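Local structure of putative N-acetylneuraminate lyase ([Ruminococcus] gnavus ATCC 29149, 6RB7) at residues M100-A114 and A125-I139. The protein belongs to the dihydrodipicolinate synthetase family of TIM-barrel proteins and assembles from four chains. Residues are numbered along the deposited sequence; the frame is centred on the assembly and turned at random.
Sequences MKVAEGKLTVIAHVA and ARHAEGLGVDAIAAI
D134 and V109 grip each other at the start of two parallel strands: V109 N reaches D134 OD2 at 2.9 Å, nearly straight at 169° but on the anti side of the carboxylate, while V109 O takes both D134 N and A135 N. From there the bonds alternate along 108-112 and 135-138, with A111 N donating to A135 O (2.9 Å), A111 O accepting from A137 N, and V113 N closing on A137 O. At the far end the H112 ring carries on where the backbone stops. With CG anti to the backbone N (chi1 179°), it swings across so that NE2 accepts I139 N at 3.1 Å in the ring plane; ND1 bonds to N78 O, and these two bonds fix the ring's rotation.

On one side of the sheet I110 CG2 rests on A137 CB (4.0 Å). On the other, A111 CB packs against A128 CB (4.1 Å) and V113 CG2 against A125 CB, seating helix 118-130 on the strands; V113 CG1 also meets I136 CG2. M100, bent at chi2 and chi3, brings CE to 3.4 Å from L131 O, beside the Schellman motif at G132. Farther out, K37 forms a salt bridge with D134 OD1 and probably steadies the carboxylate. In this right-handed beta-alpha-beta unit of the barrel, strand 74-77 is hydrogen-bonded to 108-112 on one flank and strand 166-171 follows 135-138 on the other, while I158 of helix 148-160 touches V113 and I136.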
loop_
_atom_site.group_PDB
_atom_site.type_symbol
_atom_site.label_atom_id
_atom_site.label_comp_id
_atom_site.label_asym_id
_atom_site.label_seq_id
_atom_site.Cartn_x
_atom_site.Cartn_y
_atom_site.Cartn_z
ATOM N N MET A 100 -15.101 -27.028 25.249
ATOM C CA MET A 100 -14.637 -28.436 25.403
ATOM C C MET A 100 -15.601 -29.171 26.338
ATOM O O MET A 100 -15.758 -30.375 26.146
ATOM C CB MET A 100 -13.205 -28.469 25.928
ATOM C CG MET A 100 -12.170 -27.873 24.966
ATOM S SD MET A 100 -12.226 -28.539 23.289
ATOM C CE MET A 100 -11.445 -30.139 23.531
ATOM N N LYS A 101 -16.260 -28.449 27.247
ATOM C CA LYS A 101 -17.217 -29.030 28.229
ATOM C C LYS A 101 -18.347 -29.709 27.473
ATOM O O LYS A 101 -18.878 -30.698 28.052
ATOM C CB LYS A 101 -17.844 -27.973 29.138
ATOM C CG LYS A 101 -17.225 -27.760 30.500
ATOM C CD LYS A 101 -18.242 -27.267 31.527
ATOM C CE LYS A 101 -17.599 -26.615 32.739
ATOM N NZ LYS A 101 -16.948 -25.317 32.413
ATOM N N VAL A 102 -18.809 -29.184 26.336
ATOM C CA VAL A 102 -20.107 -29.670 25.776
ATOM C C VAL A 102 -19.893 -30.186 24.380
ATOM O O VAL A 102 -20.888 -30.675 23.801
ATOM C CB VAL A 102 -21.237 -28.618 25.783
ATOM C CG1 VAL A 102 -21.618 -28.223 27.192
ATOM C CG2 VAL A 102 -20.850 -27.400 25.022
ATOM N N ALA A 103 -18.700 -30.128 23.804
ATOM C CA ALA A 103 -18.523 -30.567 22.412
ATOM C C ALA A 103 -18.639 -32.091 22.274
ATOM O O ALA A 103 -18.903 -32.580 21.154
ATOM C CB ALA A 103 -17.204 -30.060 21.893
ATOM N N GLU A 104 -18.350 -32.805 23.334
ATOM C CA GLU A 104 -18.534 -34.278 23.409
ATOM C C GLU A 104 -17.707 -34.958 22.310
ATOM O O GLU A 104 -18.198 -35.959 21.790
ATOM C CB GLU A 104 -20.024 -34.622 23.256
ATOM C CG GLU A 104 -20.868 -34.117 24.415
ATOM C CD GLU A 104 -22.294 -34.658 24.465
ATOM O OE1 GLU A 104 -22.667 -35.486 23.608
ATOM O OE2 GLU A 104 -23.049 -34.216 25.337
ATOM N N GLY A 105 -16.531 -34.425 21.930
ATOM C CA GLY A 105 -15.699 -35.019 20.868
ATOM C C GLY A 105 -16.320 -34.915 19.473
ATOM O O GLY A 105 -15.820 -35.562 18.549
ATOM N N LYS A 106 -17.396 -34.149 19.282
ATOM C CA LYS A 106 -18.129 -34.124 18.017
ATOM C C LYS A 106 -17.532 -33.097 17.057
ATOM O O LYS A 106 -17.998 -33.019 15.919
ATOM C CB LYS A 106 -19.597 -33.857 18.316
ATOM C CG LYS A 106 -20.263 -35.069 18.987
ATOM C CD LYS A 106 -21.704 -34.851 19.333
ATOM C CE LYS A 106 -22.239 -35.833 20.357
ATOM N NZ LYS A 106 -22.130 -37.234 19.898
ATOM N N LEU A 107 -16.600 -32.271 17.523
ATOM C CA LEU A 107 -16.029 -31.163 16.721
ATOM C C LEU A 107 -14.521 -31.290 16.721
ATOM O O LEU A 107 -13.937 -31.456 17.800
ATOM C CB LEU A 107 -16.412 -29.801 17.309
ATOM C CG LEU A 107 -17.894 -29.447 17.239
ATOM C CD1 LEU A 107 -18.191 -28.309 18.154
ATOM C CD2 LEU A 107 -18.294 -29.112 15.800
ATOM N N THR A 108 -13.909 -31.041 15.572
ATOM C CA THR A 108 -12.468 -30.742 15.542
ATOM C C THR A 108 -12.327 -29.363 16.189
ATOM O O THR A 108 -13.073 -28.446 15.798
ATOM C CB THR A 108 -11.922 -30.773 14.129
ATOM O OG1 THR A 108 -12.107 -32.097 13.603
ATOM C CG2 THR A 108 -10.462 -30.389 14.054
ATOM N N VAL A 109 -11.426 -29.192 17.134
ATOM C CA VAL A 109 -11.282 -27.902 17.834
ATOM C C VAL A 109 -9.905 -27.342 17.526
ATOM O O VAL A 109 -8.885 -27.992 17.879
ATOM C CB VAL A 109 -11.555 -27.989 19.340
ATOM C CG1 VAL A 109 -11.313 -26.643 20.004
ATOM C CG2 VAL A 109 -12.966 -28.478 19.597
ATOM N N ILE A 110 -9.874 -26.167 16.898
ATOM C CA ILE A 110 -8.628 -25.420 16.666
ATOM C C ILE A 110 -8.704 -24.192 17.562
ATOM O O ILE A 110 -9.652 -23.398 17.422
ATOM C CB ILE A 110 -8.490 -25.018 15.192
ATOM C CG1 ILE A 110 -8.553 -26.208 14.238
ATOM C CG2 ILE A 110 -7.220 -24.186 15.011
ATOM C CD1 ILE A 110 -8.606 -25.819 12.776
ATOM N N ALA A 111 -7.779 -24.065 18.501
ATOM C CA ALA A 111 -7.741 -22.931 19.453
ATOM C C ALA A 111 -6.676 -21.928 19.010
ATOM O O ALA A 111 -5.503 -22.240 19.009
ATOM C CB ALA A 111 -7.470 -23.410 20.845
ATOM N N HIS A 112 -7.117 -20.765 18.550
ATOM C CA HIS A 112 -6.218 -19.637 18.256
ATOM C C HIS A 112 -5.707 -19.084 19.573
ATOM O O HIS A 112 -6.538 -18.673 20.408
ATOM C CB HIS A 112 -6.942 -18.585 17.427
ATOM C CG HIS A 112 -6.024 -17.432 17.142
ATOM N ND1 HIS A 112 -6.167 -16.221 17.778
ATOM C CD2 HIS A 112 -4.911 -17.356 16.379
ATOM C CE1 HIS A 112 -5.201 -15.414 17.338
ATOM N NE2 HIS A 112 -4.373 -16.106 16.518
ATOM N N VAL A 113 -4.377 -19.103 19.772
ATOM C CA VAL A 113 -3.785 -18.762 21.087
ATOM C C VAL A 113 -2.866 -17.558 21.004
ATOM O O VAL A 113 -2.325 -17.170 22.048
ATOM C CB VAL A 113 -3.065 -19.986 21.663
ATOM C CG1 VAL A 113 -4.046 -21.103 21.995
ATOM C CG2 VAL A 113 -1.898 -20.442 20.807
ATOM N N ALA A 114 -2.717 -16.924 19.852
ATOM C CA ALA A 114 -1.794 -15.775 19.732
ATOM C C ALA A 114 -2.366 -14.596 20.520
ATOM O O ALA A 114 -3.571 -14.225 20.374
ATOM C CB ALA A 114 -1.563 -15.416 18.287
ATOM N N ALA A 125 -1.434 -21.585 24.883
ATOM C CA ALA A 125 -1.037 -22.832 24.198
ATOM C C ALA A 125 -1.046 -23.991 25.208
ATOM O O ALA A 125 -1.586 -25.059 24.901
ATOM C CB ALA A 125 0.297 -22.673 23.521
ATOM N N ARG A 126 -0.399 -23.799 26.343
ATOM C CA ARG A 126 -0.284 -24.859 27.374
ATOM C C ARG A 126 -1.683 -25.212 27.857
ATOM O O ARG A 126 -1.981 -26.421 27.997
ATOM C CB ARG A 126 0.594 -24.352 28.520
ATOM C CG ARG A 126 0.847 -25.357 29.629
ATOM C CD ARG A 126 1.778 -24.658 30.639
ATOM N NE ARG A 126 3.096 -24.392 30.015
ATOM C CZ ARG A 126 3.598 -23.203 29.611
ATOM N NH1 ARG A 126 2.935 -22.068 29.783
ATOM N NH2 ARG A 126 4.781 -23.158 29.016
ATOM N N HIS A 127 -2.528 -24.205 28.098
ATOM C CA HIS A 127 -3.910 -24.426 28.566
ATOM C C HIS A 127 -4.680 -25.246 27.527
ATOM O O HIS A 127 -5.417 -26.192 27.904
ATOM C CB HIS A 127 -4.548 -23.094 28.917
ATOM C CG HIS A 127 -5.988 -23.185 29.247
ATOM N ND1 HIS A 127 -6.969 -23.022 28.280
ATOM C CD2 HIS A 127 -6.615 -23.375 30.427
ATOM C CE1 HIS A 127 -8.141 -23.097 28.880
ATOM N NE2 HIS A 127 -7.961 -23.311 30.199
ATOM N N ALA A 128 -4.540 -24.899 26.241
ATOM C CA ALA A 128 -5.253 -25.589 25.157
ATOM C C ALA A 128 -4.807 -27.048 25.055
ATOM O O ALA A 128 -5.665 -27.942 24.893
ATOM C CB ALA A 128 -5.089 -24.820 23.846
ATOM N N GLU A 129 -3.511 -27.314 25.137
ATOM C CA GLU A 129 -3.009 -28.698 25.082
ATOM C C GLU A 129 -3.559 -29.454 26.309
ATOM O O GLU A 129 -3.949 -30.638 26.182
ATOM C CB GLU A 129 -1.503 -28.742 25.002
ATOM C CG GLU A 129 -1.015 -30.170 24.992
ATOM C CD GLU A 129 0.425 -30.359 24.559
ATOM O OE1 GLU A 129 0.730 -30.191 23.381
ATOM O OE2 GLU A 129 1.223 -30.705 25.417
ATOM N N GLY A 130 -3.653 -28.802 27.436
ATOM C CA GLY A 130 -4.208 -29.422 28.658
ATOM C C GLY A 130 -5.644 -29.872 28.469
ATOM O O GLY A 130 -6.072 -30.850 29.133
ATOM N N LEU A 131 -6.410 -29.206 27.605
ATOM C CA LEU A 131 -7.817 -29.571 27.322
ATOM C C LEU A 131 -7.936 -30.533 26.143
ATOM O O LEU A 131 -9.075 -30.884 25.813
ATOM C CB LEU A 131 -8.607 -28.283 27.042
ATOM C CG LEU A 131 -8.818 -27.394 28.264
ATOM C CD1 LEU A 131 -9.590 -26.159 27.848
ATOM C CD2 LEU A 131 -9.606 -28.131 29.348
ATOM N N GLY A 132 -6.845 -30.859 25.451
ATOM C CA GLY A 132 -6.866 -31.852 24.364
ATOM C C GLY A 132 -7.493 -31.303 23.091
ATOM O O GLY A 132 -8.156 -32.056 22.341
ATOM N N VAL A 133 -7.206 -30.043 22.772
ATOM C CA VAL A 133 -7.656 -29.507 21.464
ATOM C C VAL A 133 -6.936 -30.285 20.352
ATOM O O VAL A 133 -5.842 -30.853 20.565
ATOM C CB VAL A 133 -7.392 -27.998 21.341
ATOM C CG1 VAL A 133 -8.122 -27.221 22.406
ATOM C CG2 VAL A 133 -5.912 -27.688 21.325
ATOM N N ASP A 134 -7.481 -30.266 19.147
ATOM C CA ASP A 134 -6.860 -30.908 17.980
ATOM C C ASP A 134 -5.655 -30.101 17.528
ATOM O O ASP A 134 -4.590 -30.702 17.204
ATOM C CB ASP A 134 -7.877 -31.095 16.869
ATOM C CG ASP A 134 -8.964 -32.060 17.319
ATOM O OD1 ASP A 134 -8.701 -33.285 17.262
ATOM O OD2 ASP A 134 -9.999 -31.577 17.815
ATOM N N ALA A 135 -5.791 -28.783 17.483
ATOM C CA ALA A 135 -4.715 -27.907 17.010
ATOM C C ALA A 135 -4.768 -26.591 17.764
ATOM O O ALA A 135 -5.860 -26.186 18.225
ATOM C CB ALA A 135 -4.842 -27.681 15.502
ATOM N N ILE A 136 -3.643 -25.914 17.772
ATOM C CA ILE A 136 -3.567 -24.491 18.123
ATOM C C ILE A 136 -3.194 -23.715 16.865
ATOM O O ILE A 136 -2.638 -24.304 15.927
ATOM C CB ILE A 136 -2.576 -24.221 19.270
ATOM C CG1 ILE A 136 -1.174 -24.756 18.954
ATOM C CG2 ILE A 136 -3.138 -24.792 20.571
ATOM C CD1 ILE A 136 -0.113 -24.126 19.863
ATOM N N ALA A 137 -3.527 -22.443 16.879
ATOM C CA ALA A 137 -3.265 -21.535 15.748
ATOM C C ALA A 137 -2.685 -20.228 16.235
ATOM O O ALA A 137 -2.893 -19.844 17.402
ATOM C CB ALA A 137 -4.525 -21.292 14.955
ATOM N N ALA A 138 -2.017 -19.495 15.337
ATOM C CA ALA A 138 -1.459 -18.179 15.696
ATOM C C ALA A 138 -1.364 -17.299 14.450
ATOM O O ALA A 138 -0.747 -17.689 13.461
ATOM C CB ALA A 138 -0.116 -18.336 16.335
ATOM N N ILE A 139 -1.958 -16.116 14.570
ATOM C CA ILE A 139 -1.581 -14.969 13.703
ATOM C C ILE A 139 -0.125 -14.620 13.956
ATOM O O ILE A 139 0.479 -15.071 14.948
ATOM C CB ILE A 139 -2.520 -13.784 13.929
ATOM C CG1 ILE A 139 -2.469 -13.244 15.355
ATOM C CG2 ILE A 139 -3.929 -14.125 13.474
ATOM C CD1 ILE A 139 -3.112 -11.884 15.488
#